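Local atomic coordinates of putative exported protein (Burkholderia pseudomallei, PDB entry 4JGB), a protein that probably binds NAD(P) through a Rossmann-type fold and may act as an oxidoreductase on CH-NH groups. Residues A[166-179]-A[201-213]. Sequence-based numbering, arbitrary orientation.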
loop_
_atom_site.group_PDB
_atom_site.type_symbol
_atom_site.label_atom_id
_atom_site.label_comp_id
_atom_site.label_asym_id
_atom_site.label_seq_id
_atom_site.Cartn_x
_atom_site.Cartn_y
_atom_site.Cartn_z
ATOM N N THR A 166 -8.706 1.012 16.753
ATOM C CA THR A 166 -10.068 1.459 17.122
ATOM C C THR A 166 -11.126 1.039 16.099
ATOM O O THR A 166 -12.324 0.890 16.432
ATOM C CB THR A 166 -10.161 2.989 17.241
ATOM O OG1 THR A 166 -10.132 3.563 15.933
ATOM C CG2 THR A 166 -9.017 3.568 18.124
ATOM N N GLY A 167 -10.691 0.924 14.840
ATOM C CA GLY A 167 -11.598 0.621 13.731
ATOM C C GLY A 167 -12.456 1.817 13.356
ATOM O O GLY A 167 -13.419 1.669 12.590
ATOM N N ARG A 168 -12.100 2.991 13.896
ATOM C CA ARG A 168 -12.809 4.250 13.647
ATOM C C ARG A 168 -11.877 5.305 13.029
ATOM O O ARG A 168 -10.951 5.792 13.671
ATOM C CB ARG A 168 -13.465 4.781 14.933
ATOM C CG ARG A 168 -14.552 3.857 15.500
ATOM C CD ARG A 168 -15.241 4.405 16.754
ATOM N NE ARG A 168 -14.290 4.788 17.806
ATOM C CZ ARG A 168 -13.862 3.991 18.798
ATOM N NH1 ARG A 168 -14.301 2.738 18.909
ATOM N NH2 ARG A 168 -12.993 4.453 19.707
ATOM N N PHE A 169 -12.143 5.642 11.781
ATOM C CA PHE A 169 -11.276 6.521 11.003
ATOM C C PHE A 169 -12.052 6.917 9.751
ATOM O O PHE A 169 -13.035 6.221 9.344
ATOM C CB PHE A 169 -9.946 5.800 10.627
ATOM C CG PHE A 169 -10.149 4.425 10.012
ATOM C CD1 PHE A 169 -10.438 4.293 8.675
ATOM C CD2 PHE A 169 -10.113 3.269 10.813
ATOM C CE1 PHE A 169 -10.669 3.031 8.116
ATOM C CE2 PHE A 169 -10.344 2.019 10.266
ATOM C CZ PHE A 169 -10.628 1.904 8.914
ATOM N N ARG A 170 -11.634 8.022 9.131
ATOM C CA ARG A 170 -12.206 8.444 7.858
ATOM C C ARG A 170 -11.350 7.914 6.707
ATOM O O ARG A 170 -10.141 7.696 6.871
ATOM C CB ARG A 170 -12.295 9.966 7.793
ATOM C CG ARG A 170 -13.239 10.545 8.866
ATOM C CD ARG A 170 -13.268 12.062 8.785
ATOM N NE ARG A 170 -12.114 12.712 9.409
ATOM C CZ ARG A 170 -11.849 14.011 9.316
ATOM N NH1 ARG A 170 -12.635 14.815 8.592
ATOM N NH2 ARG A 170 -10.794 14.511 9.938
ATOM N N THR A 171 -11.982 7.779 5.538
ATOM C CA THR A 171 -11.349 7.343 4.308
ATOM C C THR A 171 -11.893 8.187 3.152
ATOM O O THR A 171 -12.985 8.750 3.251
ATOM C CB THR A 171 -11.704 5.877 3.980
ATOM O OG1 THR A 171 -13.125 5.737 3.993
ATOM C CG2 THR A 171 -11.095 4.928 4.992
ATOM N N GLY A 172 -11.123 8.249 2.059
ATOM C CA GLY A 172 -11.476 9.007 0.855
ATOM C C GLY A 172 -10.487 8.746 -0.271
ATOM O O GLY A 172 -9.463 8.077 -0.073
ATOM N N ALA A 173 -10.770 9.272 -1.458
ATOM C CA ALA A 173 -9.995 8.896 -2.644
ATOM C C ALA A 173 -8.719 9.752 -2.793
ATOM O O ALA A 173 -8.602 10.561 -3.706
ATOM C CB ALA A 173 -10.881 8.978 -3.893
ATOM N N GLY A 174 -7.800 9.611 -1.850
ATOM C CA GLY A 174 -6.498 10.269 -1.923
ATOM C C GLY A 174 -6.357 11.783 -1.725
ATOM O O GLY A 174 -5.305 12.368 -2.094
ATOM N N ARG A 175 -7.381 12.428 -1.167
ATOM C CA ARG A 175 -7.252 13.824 -0.718
ATOM C C ARG A 175 -6.835 13.885 0.754
ATOM O O ARG A 175 -7.095 12.948 1.511
ATOM C CB ARG A 175 -8.566 14.592 -0.980
ATOM C CG ARG A 175 -8.860 14.649 -2.477
ATOM C CD ARG A 175 -10.331 14.776 -2.858
ATOM N NE ARG A 175 -10.447 14.954 -4.316
ATOM C CZ ARG A 175 -10.543 13.975 -5.227
ATOM N NH1 ARG A 175 -10.594 12.698 -4.870
ATOM N NH2 ARG A 175 -10.628 14.281 -6.518
ATOM N N LEU A 176 -6.166 14.964 1.148
ATOM C CA LEU A 176 -5.757 15.152 2.538
ATOM C C LEU A 176 -6.990 15.144 3.443
ATOM O O LEU A 176 -7.993 15.753 3.101
ATOM C CB LEU A 176 -5.065 16.524 2.705
ATOM C CG LEU A 176 -4.392 16.765 4.068
ATOM C CD1 LEU A 176 -3.335 15.713 4.333
ATOM C CD2 LEU A 176 -3.780 18.148 4.168
ATOM N N ILE A 177 -6.901 14.436 4.564
ATOM C CA ILE A 177 -7.945 14.393 5.601
ATOM C C ILE A 177 -7.296 14.912 6.895
ATOM O O ILE A 177 -6.322 14.317 7.394
ATOM C CB ILE A 177 -8.515 12.958 5.805
ATOM C CG1 ILE A 177 -9.248 12.475 4.540
ATOM C CG2 ILE A 177 -9.454 12.921 7.015
ATOM C CD1 ILE A 177 -9.473 10.979 4.421
ATOM N N VAL A 178 -7.782 16.037 7.416
ATOM C CA VAL A 178 -7.198 16.560 8.661
ATOM C C VAL A 178 -8.264 16.696 9.737
ATOM O O VAL A 178 -9.423 16.966 9.403
ATOM C CB VAL A 178 -6.465 17.907 8.457
ATOM C CG1 VAL A 178 -5.273 17.740 7.516
ATOM C CG2 VAL A 178 -7.406 19.017 7.958
ATOM N N ASP A 179 -7.884 16.501 11.002
ATOM C CA ASP A 179 -8.785 16.808 12.124
ATOM C C ASP A 179 -8.947 18.325 12.354
ATOM O O ASP A 179 -8.401 19.146 11.603
ATOM C CB ASP A 179 -8.399 16.066 13.423
ATOM C CG ASP A 179 -7.037 16.443 13.950
ATOM O OD1 ASP A 179 -6.560 17.576 13.681
ATOM O OD2 ASP A 179 -6.435 15.586 14.638
ATOM N N GLN A 201 -13.435 -4.735 -0.117
ATOM C CA GLN A 201 -14.580 -3.917 -0.574
ATOM C C GLN A 201 -14.442 -3.276 -1.940
ATOM O O GLN A 201 -15.443 -2.971 -2.591
ATOM C CB GLN A 201 -14.864 -2.789 0.439
ATOM C CG GLN A 201 -15.161 -3.332 1.820
ATOM C CD GLN A 201 -15.043 -2.305 2.911
ATOM O OE1 GLN A 201 -14.591 -1.180 2.690
ATOM N NE2 GLN A 201 -15.480 -2.678 4.111
ATOM N N GLY A 202 -13.216 -3.026 -2.368
ATOM C CA GLY A 202 -13.008 -2.344 -3.639
ATOM C C GLY A 202 -13.761 -1.017 -3.778
ATOM O O GLY A 202 -14.460 -0.783 -4.780
ATOM N N ARG A 203 -13.615 -0.141 -2.786
ATOM C CA ARG A 203 -14.236 1.175 -2.867
ATOM C C ARG A 203 -13.417 2.141 -3.746
ATOM O O ARG A 203 -13.961 3.130 -4.250
ATOM C CB ARG A 203 -14.485 1.783 -1.478
ATOM C CG ARG A 203 -15.704 1.227 -0.731
ATOM C CD ARG A 203 -15.709 1.695 0.720
ATOM N NE ARG A 203 -15.974 3.123 0.780
ATOM C CZ ARG A 203 -15.362 3.997 1.568
ATOM N NH1 ARG A 203 -14.418 3.612 2.454
ATOM N NH2 ARG A 203 -15.715 5.277 1.482
ATOM N N PHE A 204 -12.151 1.806 -3.998
ATOM C CA PHE A 204 -11.196 2.744 -4.600
ATOM C C PHE A 204 -10.425 2.062 -5.724
ATOM O O PHE A 204 -9.197 2.066 -5.719
ATOM C CB PHE A 204 -10.221 3.259 -3.509
ATOM C CG PHE A 204 -10.905 3.992 -2.376
ATOM C CD1 PHE A 204 -11.439 5.268 -2.580
ATOM C CD2 PHE A 204 -11.014 3.421 -1.118
ATOM C CE1 PHE A 204 -12.089 5.954 -1.555
ATOM C CE2 PHE A 204 -11.671 4.101 -0.090
ATOM C CZ PHE A 204 -12.201 5.372 -0.301
ATOM N N ILE A 205 -11.161 1.440 -6.652
ATOM C CA ILE A 205 -10.587 0.707 -7.787
ATOM C C ILE A 205 -10.027 1.706 -8.779
ATOM O O ILE A 205 -10.714 2.646 -9.184
ATOM C CB ILE A 205 -11.643 -0.203 -8.480
ATOM C CG1 ILE A 205 -12.205 -1.233 -7.481
ATOM C CG2 ILE A 205 -11.083 -0.896 -9.737
ATOM C CD1 ILE A 205 -11.192 -2.210 -6.928
ATOM N N ARG A 206 -8.763 1.503 -9.130
ATOM C CA ARG A 206 -7.997 2.416 -9.968
ATOM C C ARG A 206 -7.990 3.856 -9.451
ATOM O O ARG A 206 -7.980 4.790 -10.221
ATOM C CB ARG A 206 -8.431 2.309 -11.442
ATOM C CG ARG A 206 -7.935 1.019 -12.089
ATOM C CD ARG A 206 -8.367 0.934 -13.553
ATOM N NE ARG A 206 -9.817 0.759 -13.657
ATOM C CZ ARG A 206 -10.454 -0.391 -13.451
ATOM N NH1 ARG A 206 -9.780 -1.487 -13.093
ATOM N NH2 ARG A 206 -11.782 -0.446 -13.564
ATOM N N GLN A 207 -7.980 4.010 -8.125
ATOM C CA GLN A 207 -7.981 5.324 -7.495
ATOM C C GLN A 207 -6.931 5.317 -6.408
ATOM O O GLN A 207 -6.544 4.247 -5.899
ATOM C CB GLN A 207 -9.367 5.651 -6.885
ATOM C CG GLN A 207 -10.501 5.786 -7.905
ATOM C CD GLN A 207 -11.871 6.101 -7.284
ATOM O OE1 GLN A 207 -12.100 5.858 -6.118
ATOM N NE2 GLN A 207 -12.791 6.647 -8.099
ATOM N N ALA A 208 -6.457 6.511 -6.069
ATOM C CA ALA A 208 -5.750 6.722 -4.802
ATOM C C ALA A 208 -6.783 6.590 -3.700
ATOM O O ALA A 208 -8.001 6.789 -3.932
ATOM C CB ALA A 208 -5.110 8.116 -4.773
ATOM N N ALA A 209 -6.299 6.253 -2.506
ATOM C CA ALA A 209 -7.126 6.037 -1.332
ATOM C C ALA A 209 -6.277 6.416 -0.149
ATOM O O ALA A 209 -5.060 6.240 -0.197
ATOM C CB ALA A 209 -7.475 4.549 -1.224
ATOM N N THR A 210 -6.907 6.837 0.931
ATOM C CA THR A 210 -6.188 7.187 2.162
ATOM C C THR A 210 -7.140 7.087 3.358
ATOM O O THR A 210 -8.371 7.096 3.176
ATOM C CB THR A 210 -5.653 8.627 2.091
ATOM O OG1 THR A 210 -4.609 8.799 3.041
ATOM C CG2 THR A 210 -6.791 9.670 2.343
ATOM N N ALA A 211 -6.570 7.005 4.558
ATOM C CA ALA A 211 -7.330 6.924 5.814
ATOM C C ALA A 211 -6.678 7.850 6.845
ATOM O O ALA A 211 -5.458 8.081 6.817
ATOM C CB ALA A 211 -7.371 5.495 6.335
ATOM N N ALA A 212 -7.475 8.423 7.732
ATOM C CA ALA A 212 -6.927 9.276 8.797
ATOM C C ALA A 212 -8.045 9.542 9.746
ATOM O O ALA A 212 -9.179 9.392 9.334
ATOM C CB ALA A 212 -6.404 10.599 8.221
ATOM N N TYR A 213 -7.751 9.923 11.001
ATOM C CA TYR A 213 -8.847 10.257 11.932
ATOM C C TYR A 213 -9.551 11.534 11.474
ATOM O O TYR A 213 -8.885 12.467 10.992
ATOM C CB TYR A 213 -8.375 10.349 13.393
ATOM C CG TYR A 213 -7.728 9.059 13.781
ATOM C CD1 TYR A 213 -8.478 7.872 13.828
ATOM C CD2 TYR A 213 -6.366 8.995 14.038
ATOM C CE1 TYR A 213 -7.889 6.666 14.126
ATOM C CE2 TYR A 213 -5.763 7.797 14.354
ATOM C CZ TYR A 213 -6.511 6.646 14.389
ATOM O OH TYR A 213 -5.889 5.488 14.688
ATOM O OXT TYR A 213 -10.776 11.650 11.576
HETATM O O HOH W 1 -15.528 7.739 2.602
#
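Arg-170 reaches the C-terminal carboxylate of Tyr-213 side-on: NE meets OXT at 2.8 Å in a salt bridge, while NH2 donates to Tyr-213 O at 3.0 Å, in the carbonyl plane and on a lone pair. A bend at chi3 (-79°) turns the guanidinium toward the chain end. NH2 also donates to Val-178 O, from above that carbonyl's plane, and Ile-177 CG2 covers the centre of one guanidinium face, so the group's rotation is well fixed.

A second arginine, Arg-203, reaches in from the loop that leads from helix 188-201 to strand 207-212. Its NH1 gives Thr-171 OG1 a nearly straight bond (2.9 Å, 174°) in the guanidinium plane, and NH2 reaches Thr-171 O through a water.

Backbone bonds pair Arg-170 with Ala-212 and Gly-172 with Thr-210, antiparallel. In this Rossmann-type fold, strand 170-172 is thereby added as an outermost strand beside 207-212, which itself runs parallel to 150-155. Gly-172 O accepts twice, from Thr-210 N and Gly-174 N, the latter closing an inverse gamma turn centred on Ala-173.

Apolar packing flanks the pairing. Ile-177 CD1 lies 3.6 Å from Thr-210 CG2, and its CB meets Ala-212 CB. Phe-204 CD1 sits 4.0 Å from Ala-173 CB, while CE1 of that ring meets the backbone at Gly-172 C. Phe-169 CD1 lies 4.0 Å from Ala-211 CB, and the ring also packs on helix 188-201, whose Asp-190 bonds Tyr-213 OH.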